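Side-chain contacts in amino acid ABC transporter, periplasmic amino acid-binding protein, putative (Streptococcus pneumoniae, PDB 4I62), which binds L-arginine and probably delivers it, as the extracellular substrate-binding component, to an amino acid ABC transporter in the cell membrane: residues 73-78 and 102-107; 69-74 and 243-248; 33-38 and 236-241. All coordinates share one frame; numbering follows the deposited sequence. Where two conformers were deposited one is given.

How the contacts relate
The three contacts lie in one lobe of a periplasmic binding protein type II fold. Along the chain come 33-38, then helix 67-79, then 102-107, then helix 236-251. Contacts 1 and 2 share helix 67-79, and their centres are about 8 Å apart. Contacts 2 and 3 share helix 236-251, with centres about 14 Å apart. Contacts 1 and 3 are about 10 Å apart by centres, and Asp-103 of one forms a salt bridge with Lys-38 of the other. Helix 236-251 comes from late in the sequence and packs on early elements, so early and late segments build this lobe together. In contact 1, residues 102-107 run on to the arginine pocket.

Contact 1. Residues 73-78 and 102-107; sequences KAIATE and ADLAIS. With ARG (arginine), chain B.
Ile-75 packs on Leu-104 and Ile-106 where helix 67-79 covers one face of the parallel sheet 82-87, 40-45, 104-105, and the chain of 102-107 runs on into the arginine pocket. Ile-75 and Ile-106 reach toward each other tip to tip, CD1 to CD1 at 3.8 Å. Ile-75 holds CG1 anti to its carbonyl carbon (chi1 -62°), and its other branch meets Leu-104 less closely, CG2 to CD1 at 4.2 Å. Ala-105 packs on helix 90-98, which covers the other face. Leu-41 and Val-43 of the neighbouring strand 40-45 extend the apolar layer.

Ser-107 binds the ligand. Its O accepts from NE of the bound arginine at 2.9 Å and from NH1 of the arginine at 3.2 Å. NH1 also donates to Ser-107 OG at 3.1 Å. OG stands anti to the backbone N (chi1 -166°) and takes a further hydrogen bond from Asn-46 N.

Segment 102-107 is thus packed by methyl groups at Leu-104 and Ile-106 and turns polar at Ser-107. Gly-108 O, Asn-46 OD1 and Glu-198 OE1 also bond to the ligand. Two donors of the guanidinium, NE and NH1, are gripped by O and OG of Ser-107, which probably limits its rotation.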
loop_
_atom_site.group_PDB
_atom_site.type_symbol
_atom_site.label_atom_id
_atom_site.label_comp_id
_atom_site.label_asym_id
_atom_site.label_seq_id
_atom_site.Cartn_x
_atom_site.Cartn_y
_atom_site.Cartn_z
ATOM N N LYS A 73 -2.271 -13.333 8.302
ATOM C CA LYS A 73 -2.121 -14.612 9.004
ATOM C C LYS A 73 -2.694 -14.539 10.421
ATOM O O LYS A 73 -3.343 -15.487 10.890
ATOM C CB LYS A 73 -0.635 -14.989 9.091
ATOM C CG LYS A 73 -0.006 -15.463 7.796
ATOM C CD LYS A 73 1.517 -15.710 8.024
ATOM C CE LYS A 73 2.258 -16.110 6.764
ATOM N NZ LYS A 73 3.710 -16.181 7.086
ATOM N N ALA A 74 -2.447 -13.433 11.107
ATOM C CA ALA A 74 -2.960 -13.278 12.461
ATOM C C ALA A 74 -4.486 -13.241 12.474
ATOM O O ALA A 74 -5.126 -13.814 13.358
ATOM C CB ALA A 74 -2.345 -12.039 13.149
ATOM N N ILE A 75 -5.091 -12.547 11.500
ATOM C CA ILE A 75 -6.543 -12.508 11.412
ATOM C C ILE A 75 -7.108 -13.897 11.118
ATOM O O ILE A 75 -8.084 -14.308 11.714
ATOM C CB ILE A 75 -6.994 -11.451 10.357
ATOM C CG1 ILE A 75 -6.543 -10.059 10.773
ATOM C CG2 ILE A 75 -8.496 -11.551 10.117
ATOM C CD1 ILE A 75 -6.643 -9.034 9.647
ATOM N N ALA A 76 -6.501 -14.613 10.175
ATOM C CA ALA A 76 -6.979 -15.949 9.833
ATOM C C ALA A 76 -6.883 -16.869 11.053
ATOM O O ALA A 76 -7.802 -17.631 11.313
ATOM C CB ALA A 76 -6.193 -16.516 8.660
ATOM N N THR A 77 -5.791 -16.782 11.819
ATOM C CA THR A 77 -5.613 -17.584 13.040
ATOM C C THR A 77 -6.723 -17.240 14.050
ATOM O O THR A 77 -7.326 -18.141 14.668
ATOM C CB THR A 77 -4.226 -17.303 13.683
ATOM O OG1 THR A 77 -3.197 -17.782 12.805
ATOM C CG2 THR A 77 -4.100 -17.993 15.036
ATOM N N GLU A 78 -7.012 -15.948 14.226
ATOM C CA GLU A 78 -8.095 -15.493 15.114
ATOM C C GLU A 78 -9.443 -16.101 14.727
ATOM O O GLU A 78 -10.210 -16.508 15.607
ATOM C CB GLU A 78 -8.179 -13.955 15.131
ATOM C CG GLU A 78 -9.360 -13.388 15.925
ATOM C CD GLU A 78 -9.298 -13.740 17.393
ATOM O OE1 GLU A 78 -8.173 -13.819 17.943
ATOM O OE2 GLU A 78 -10.377 -13.934 18.007
ATOM N N ALA A 102 -13.264 -11.439 -2.851
ATOM C CA ALA A 102 -12.343 -11.533 -1.718
ATOM C C ALA A 102 -13.083 -11.088 -0.471
ATOM O O ALA A 102 -14.048 -10.316 -0.561
ATOM C CB ALA A 102 -11.105 -10.673 -1.948
ATOM N N ASP A 103 -12.640 -11.549 0.698
ATOM C CA ASP A 103 -13.266 -11.178 1.967
ATOM C C ASP A 103 -12.714 -9.882 2.564
ATOM O O ASP A 103 -13.463 -9.112 3.182
ATOM C CB ASP A 103 -13.050 -12.305 2.973
ATOM C CG ASP A 103 -13.652 -13.605 2.499
ATOM O OD1 ASP A 103 -14.834 -13.586 2.085
ATOM O OD2 ASP A 103 -12.950 -14.647 2.483
ATOM N N LEU A 104 -11.409 -9.664 2.412
ATOM C CA LEU A 104 -10.732 -8.481 2.957
ATOM C C LEU A 104 -9.781 -7.959 1.903
ATOM O O LEU A 104 -9.241 -8.750 1.130
ATOM C CB LEU A 104 -9.891 -8.816 4.209
ATOM C CG LEU A 104 -10.639 -9.378 5.399
ATOM C CD1 LEU A 104 -9.644 -9.761 6.494
ATOM C CD2 LEU A 104 -11.691 -8.377 5.927
ATOM N N ALA A 105 -9.544 -6.654 1.940
ATOM C CA ALA A 105 -8.386 -6.067 1.266
ATOM C C ALA A 105 -7.404 -5.671 2.354
ATOM O O ALA A 105 -7.728 -4.826 3.198
ATOM C CB ALA A 105 -8.771 -4.846 0.446
ATOM N N ILE A 106 -6.224 -6.286 2.323
ATOM C CA ILE A 106 -5.132 -5.916 3.227
ATOM C C ILE A 106 -3.952 -5.634 2.290
ATOM O O ILE A 106 -3.249 -6.557 1.862
ATOM C CB ILE A 106 -4.780 -7.009 4.270
ATOM C CG1 ILE A 106 -6.045 -7.513 4.977
ATOM C CG2 ILE A 106 -3.790 -6.415 5.270
ATOM C CD1 ILE A 106 -5.770 -8.634 5.996
ATOM N N SER A 107 -3.790 -4.356 1.934
ATOM C CA SER A 107 -2.947 -4.041 0.796
ATOM C C SER A 107 -2.457 -2.598 0.882
ATOM O O SER A 107 -2.402 -1.888 -0.146
ATOM C CB SER A 107 -3.703 -4.288 -0.517
ATOM O OG SER A 107 -2.848 -4.318 -1.668
HETATM N N ARG B . -2.313 3.832 0.160
HETATM C CA ARG B . -2.669 4.012 -1.271
HETATM C C ARG B . -4.161 3.792 -1.507
HETATM O O ARG B . -4.828 3.163 -0.659
HETATM C CB ARG B . -1.801 3.146 -2.164
HETATM C CG ARG B . -1.846 1.660 -1.801
HETATM C CD ARG B . -1.211 0.794 -2.869
HETATM N NE ARG B . -0.999 -0.547 -2.358
HETATM C CZ ARG B . -0.494 -1.551 -3.046
HETATM N NH1 ARG B . -0.359 -2.743 -2.474
HETATM N NH2 ARG B . -0.129 -1.370 -4.314
HETATM O OXT ARG B . -4.642 4.230 -2.605
#

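Contact 2. Residues 69-74 and 243-248; sequences IELAKA and DKTIQK
No flat group lies between Leu-71 and Ala-74 of helix 67-79 and Thr-245 and Ile-246 of the late helix 236-251, two helices packed together in the type II periplasmic binding protein fold. The carboxylate of Glu-70 stands well clear, and residues 243-248 cover neither of its faces. Lys-73 NZ meets OE2 of Glu-70 on the syn side, 19° out of the carboxylate plane, in a salt bridge of 2.9 Å along helix 67-79.

The axes of the two short segments come within 10.2 Å, and their directions make an angle of 122°. Leu-71 has CG anti to its backbone N (chi1 176°), which carries CD1 toward the other helix. There it runs at a slant to Ile-246 and touches its methylene CG1 at 4.1 Å. The same methyl lies 4.3 Å from Thr-245 CG2.

Thr-245 divides its two branches between different tasks. OG1 bonds to Ala-241 O, one turn back in its own helix, which satisfies the hydroxyl in a buried place. CG2 is left to face the small Ala-74, whose short side chain lets the backbones draw near. Ala-74 CB and Thr-245 CG2 are 3.6 Å apart, and CG2 also sits 3.9 Å from the carbonyl carbon C of Ala-74.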
loop_
_atom_site.group_PDB
_atom_site.type_symbol
_atom_site.label_atom_id
_atom_site.label_comp_id
_atom_site.label_asym_id
_atom_site.label_seq_id
_atom_site.Cartn_x
_atom_site.Cartn_y
_atom_site.Cartn_z
ATOM N N ILE A 69 0.947 -9.395 5.085
ATOM C CA ILE A 69 0.756 -10.844 5.029
ATOM C C ILE A 69 0.756 -11.382 6.472
ATOM O O ILE A 69 -0.055 -12.248 6.826
ATOM C CB ILE A 69 1.851 -11.547 4.186
ATOM C CG1 ILE A 69 1.668 -11.305 2.697
ATOM C CG2 ILE A 69 1.846 -13.050 4.437
ATOM C CD1 ILE A 69 1.709 -9.895 2.206
ATOM N N GLU A 70 1.652 -10.872 7.323
ATOM C CA GLU A 70 1.661 -11.300 8.725
ATOM C C GLU A 70 0.382 -10.878 9.448
ATOM O O GLU A 70 -0.152 -11.647 10.259
ATOM C CB GLU A 70 2.927 -10.777 9.401
ATOM C CG GLU A 70 4.207 -11.322 8.771
ATOM C CD GLU A 70 4.247 -12.839 8.781
ATOM O OE1 GLU A 70 4.035 -13.415 9.866
ATOM O OE2 GLU A 70 4.475 -13.472 7.729
ATOM N N LEU A 71 -0.128 -9.683 9.166
ATOM C CA LEU A 71 -1.413 -9.256 9.703
ATOM C C LEU A 71 -2.523 -10.190 9.236
ATOM O O LEU A 71 -3.361 -10.628 10.030
ATOM C CB LEU A 71 -1.698 -7.826 9.280
ATOM C CG LEU A 71 -3.051 -7.215 9.665
ATOM C CD1 LEU A 71 -3.332 -7.301 11.165
ATOM C CD2 LEU A 71 -3.187 -5.785 9.180
ATOM N N ALA A 72 -2.526 -10.527 7.944
ATOM C CA ALA A 72 -3.528 -11.441 7.392
ATOM C C ALA A 72 -3.489 -12.810 8.088
ATOM O O ALA A 72 -4.507 -13.389 8.378
ATOM C CB ALA A 72 -3.319 -11.599 5.885
ATOM N N LYS A 73 -2.271 -13.333 8.302
ATOM C CA LYS A 73 -2.121 -14.612 9.004
ATOM C C LYS A 73 -2.694 -14.539 10.421
ATOM O O LYS A 73 -3.343 -15.487 10.890
ATOM C CB LYS A 73 -0.635 -14.989 9.091
ATOM C CG LYS A 73 -0.006 -15.463 7.796
ATOM C CD LYS A 73 1.517 -15.710 8.024
ATOM C CE LYS A 73 2.258 -16.110 6.764
ATOM N NZ LYS A 73 3.710 -16.181 7.086
ATOM N N ALA A 74 -2.447 -13.433 11.107
ATOM C CA ALA A 74 -2.960 -13.278 12.461
ATOM C C ALA A 74 -4.486 -13.241 12.474
ATOM O O ALA A 74 -5.126 -13.814 13.358
ATOM C CB ALA A 74 -2.345 -12.039 13.149
ATOM N N ASP A 243 -10.409 -6.011 14.176
ATOM C CA ASP A 243 -9.995 -4.976 15.140
ATOM C C ASP A 243 -9.398 -5.563 16.416
ATOM O O ASP A 243 -8.481 -4.970 16.973
ATOM C CB ASP A 243 -11.174 -4.047 15.446
ATOM C CG ASP A 243 -11.428 -3.067 14.307
ATOM O OD1 ASP A 243 -10.641 -3.057 13.323
ATOM O OD2 ASP A 243 -12.365 -2.284 14.370
ATOM N N LYS A 244 -9.909 -6.707 16.886
ATOM C CA LYS A 244 -9.292 -7.385 18.021
ATOM C C LYS A 244 -7.833 -7.717 17.701
ATOM O O LYS A 244 -6.953 -7.589 18.542
ATOM C CB LYS A 244 -10.069 -8.669 18.338
ATOM C CG LYS A 244 -9.436 -9.537 19.405
ATOM C CD LYS A 244 -10.217 -10.836 19.558
ATOM C CE LYS A 244 -9.769 -11.639 20.767
ATOM N NZ LYS A 244 -8.301 -11.851 20.803
ATOM N N THR A 245 -7.599 -8.176 16.473
ATOM C CA THR A 245 -6.257 -8.555 16.039
ATOM C C THR A 245 -5.326 -7.346 15.934
ATOM O O THR A 245 -4.197 -7.380 16.434
ATOM C CB THR A 245 -6.318 -9.338 14.703
ATOM O OG1 THR A 245 -7.192 -10.447 14.830
ATOM C CG2 THR A 245 -4.946 -9.831 14.284
ATOM N N ILE A 246 -5.816 -6.272 15.299
ATOM C CA ILE A 246 -5.025 -5.061 15.209
ATOM C C ILE A 246 -4.705 -4.522 16.600
ATOM O O ILE A 246 -3.563 -4.158 16.874
ATOM C CB ILE A 246 -5.717 -3.999 14.329
ATOM C CG1 ILE A 246 -5.741 -4.478 12.865
ATOM C CG2 ILE A 246 -4.998 -2.670 14.437
ATOM C CD1 ILE A 246 -6.703 -3.658 11.983
ATOM N N GLN A 247 -5.698 -4.464 17.480
ATOM C CA GLN A 247 -5.502 -3.979 18.851
ATOM C C GLN A 247 -4.380 -4.756 19.571
ATOM O O GLN A 247 -3.503 -4.188 20.196
ATOM C CB GLN A 247 -6.833 -4.090 19.603
ATOM C CG GLN A 247 -6.798 -3.695 21.112
ATOM C CD GLN A 247 -8.167 -3.779 21.796
ATOM O OE1 GLN A 247 -8.465 -4.741 22.525
ATOM N NE2 GLN A 247 -8.984 -2.751 21.614
ATOM N N LYS A 248 -4.426 -6.074 19.445
ATOM C CA LYS A 248 -3.430 -6.915 20.086
ATOM C C LYS A 248 -2.026 -6.640 19.538
ATOM O O LYS A 248 -1.057 -6.517 20.302
ATOM C CB LYS A 248 -3.823 -8.381 19.856
ATOM C CG LYS A 248 -2.849 -9.386 20.418
ATOM C CD LYS A 248 -3.228 -10.820 20.052
ATOM C CE LYS A 248 -4.593 -11.196 20.596
ATOM N NZ LYS A 248 -4.786 -12.681 20.664
#

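Contact 3. Residues 33-38 and 236-241; sequences EAIKSK and KELKEA
Ile-35 and Leu-238 cross at about a right angle, and Glu-33 and Glu-237 cross obliquely beside them. These two pairs, one apolar and one charged, join helix 33-38 to the start of helix 236-251.

In the apolar pair Ile-35 offers a single methyl. Its CD1 points at the forked end of Leu-238 and meets CD1 and CD2 of that residue equally, at 3.8 Å each. Leu-238 keeps CG anti to its backbone N (chi1 -179°), which swings the fork toward Ile-35. Both residues are buried. Met-231 packs on Leu-238, and Asp-103 lies against Ile-35.

The acidic pair is exposed. The two carboxylate planes are turned 80° apart, close to perpendicular. Glu-33 OE2 and Glu-237 OE1 come within 4.1 Å, too far to bond and of like charge. A water sits between them and donates to both, at 2.9 Å to Glu-33 OE2 and 2.7 Å to Glu-237 OE1. Both hydrogens of this water are thus used to link the acids, which probably eases their repulsion. A bend at chi2 of Glu-33 (141°) and the extended chain of Glu-237 bring OE2 and OE1 to this same water.

In the conformer given, Lys-38 makes a salt bridge to Asp-103 and ties its helix to the loop leading into strand 104-105. The whole is the first modelled helix, 33-38, just ahead of strand 40-45, packed on a helix from late in the chain. This closing of one lobe by both early and late chain segments is typical of the periplasmic binding protein type II fold.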
loop_
_atom_site.group_PDB
_atom_site.type_symbol
_atom_site.label_atom_id
_atom_site.label_comp_id
_atom_site.label_asym_id
_atom_site.label_seq_id
_atom_site.Cartn_x
_atom_site.Cartn_y
_atom_site.Cartn_z
ATOM N N GLU A 33 -19.553 -15.656 9.507
ATOM C CA GLU A 33 -20.047 -17.036 9.507
ATOM C C GLU A 33 -19.735 -17.697 8.173
ATOM O O GLU A 33 -19.418 -18.893 8.105
ATOM C CB GLU A 33 -21.546 -17.075 9.742
ATOM C CG GLU A 33 -21.989 -16.368 10.985
ATOM C CD GLU A 33 -23.271 -15.618 10.766
ATOM O OE1 GLU A 33 -23.856 -15.785 9.671
ATOM O OE2 GLU A 33 -23.693 -14.863 11.676
ATOM N N ALA A 34 -19.853 -16.919 7.103
ATOM C CA ALA A 34 -19.578 -17.440 5.770
ATOM C C ALA A 34 -18.115 -17.808 5.694
ATOM O O ALA A 34 -17.756 -18.841 5.101
ATOM C CB ALA A 34 -19.929 -16.417 4.701
ATOM N N ILE A 35 -17.280 -16.986 6.324
ATOM C CA ILE A 35 -15.865 -17.242 6.340
ATOM C C ILE A 35 -15.538 -18.467 7.175
ATOM O O ILE A 35 -14.792 -19.352 6.699
ATOM C CB ILE A 35 -15.082 -15.999 6.804
ATOM C CG1 ILE A 35 -15.179 -14.893 5.762
ATOM C CG2 ILE A 35 -13.657 -16.335 7.075
ATOM C CD1 ILE A 35 -14.757 -13.531 6.304
ATOM N N LYS A 36 -16.075 -18.560 8.393
ATOM C CA LYS A 36 -15.752 -19.716 9.197
ATOM C C LYS A 36 -16.252 -20.980 8.529
ATOM O O LYS A 36 -15.591 -22.033 8.573
ATOM C CB LYS A 36 -16.300 -19.582 10.613
ATOM C CG LYS A 36 -15.562 -18.501 11.379
ATOM C CD LYS A 36 -16.016 -18.410 12.825
ATOM C CE LYS A 36 -15.069 -17.545 13.642
ATOM N NZ LYS A 36 -15.392 -17.571 15.083
ATOM N N SER A 37 -17.462 -20.940 7.973
ATOM C CA SER A 37 -18.074 -22.117 7.355
ATOM C C SER A 37 -17.323 -22.586 6.112
ATOM O O SER A 37 -17.262 -23.786 5.816
ATOM C CB SER A 37 -19.535 -21.835 7.003
ATOM O OG SER A 37 -20.115 -22.953 6.359
ATOM N N LYS A 38 -16.763 -21.665 5.351
ATOM C CA LYS A 38 -16.019 -22.068 4.158
ATOM C C LYS A 38 -14.584 -22.470 4.485
ATOM O O LYS A 38 -13.902 -23.067 3.642
ATOM C CB LYS A 38 -16.087 -21.028 3.039
ATOM C CG LYS A 38 -15.153 -19.861 3.216
ATOM C CD LYS A 38 -15.404 -18.827 2.126
ATOM C CE LYS A 38 -14.500 -17.612 2.286
ATOM N NZ LYS A 38 -14.863 -16.556 1.309
ATOM N N LYS A 236 -20.156 -6.469 10.687
ATOM C CA LYS A 236 -19.763 -6.075 12.029
ATOM C C LYS A 236 -18.897 -7.094 12.734
ATOM O O LYS A 236 -17.898 -6.729 13.367
ATOM C CB LYS A 236 -20.998 -5.805 12.874
ATOM C CG LYS A 236 -20.642 -5.408 14.308
ATOM C CD LYS A 236 -21.864 -5.095 15.104
ATOM C CE LYS A 236 -21.521 -4.651 16.519
ATOM N NZ LYS A 236 -22.738 -4.215 17.288
ATOM N N GLU A 237 -19.292 -8.369 12.670
ATOM C CA GLU A 237 -18.506 -9.367 13.391
ATOM C C GLU A 237 -17.131 -9.616 12.769
ATOM O O GLU A 237 -16.158 -9.907 13.499
ATOM C CB GLU A 237 -19.284 -10.666 13.585
ATOM C CG GLU A 237 -20.432 -10.471 14.537
ATOM C CD GLU A 237 -21.257 -11.715 14.754
ATOM O OE1 GLU A 237 -21.053 -12.720 14.000
ATOM O OE2 GLU A 237 -22.124 -11.625 15.646
ATOM N N LEU A 238 -17.050 -9.522 11.446
ATOM C CA LEU A 238 -15.757 -9.606 10.787
ATOM C C LEU A 238 -14.874 -8.421 11.200
ATOM O O LEU A 238 -13.681 -8.600 11.550
ATOM C CB LEU A 238 -15.926 -9.650 9.256
ATOM C CG LEU A 238 -14.640 -9.756 8.436
ATOM C CD1 LEU A 238 -13.758 -10.907 8.851
ATOM C CD2 LEU A 238 -15.006 -9.835 6.972
ATOM N N LYS A 239 -15.456 -7.226 11.232
ATOM C CA LYS A 239 -14.731 -6.041 11.697
ATOM C C LYS A 239 -14.223 -6.256 13.125
ATOM O O LYS A 239 -13.092 -5.879 13.466
ATOM C CB LYS A 239 -15.598 -4.763 11.584
ATOM C CG LYS A 239 -14.918 -3.467 12.113
ATOM C CD LYS A 239 -15.671 -2.177 11.746
ATOM C CE LYS A 239 -15.223 -0.969 12.592
ATOM N NZ LYS A 239 -13.738 -0.683 12.594
ATOM N N GLU A 240 -15.059 -6.841 13.991
ATOM C CA GLU A 240 -14.618 -7.123 15.372
ATOM C C GLU A 240 -13.362 -8.000 15.405
ATOM O O GLU A 240 -12.410 -7.739 16.179
ATOM C CB GLU A 240 -15.738 -7.773 16.191
ATOM C CG GLU A 240 -15.199 -8.305 17.536
ATOM C CD GLU A 240 -16.251 -8.976 18.379
ATOM O OE1 GLU A 240 -17.370 -9.218 17.869
ATOM O OE2 GLU A 240 -15.965 -9.252 19.564
ATOM N N ALA A 241 -13.394 -9.087 14.649
ATOM C CA ALA A 241 -12.254 -9.970 14.624
ATOM C C ALA A 241 -10.996 -9.276 14.128
ATOM O O ALA A 241 -9.908 -9.476 14.705
ATOM C CB ALA A 241 -12.556 -11.212 13.797
HETATM O O HOH W 1 -21.814 -15.283 13.781
#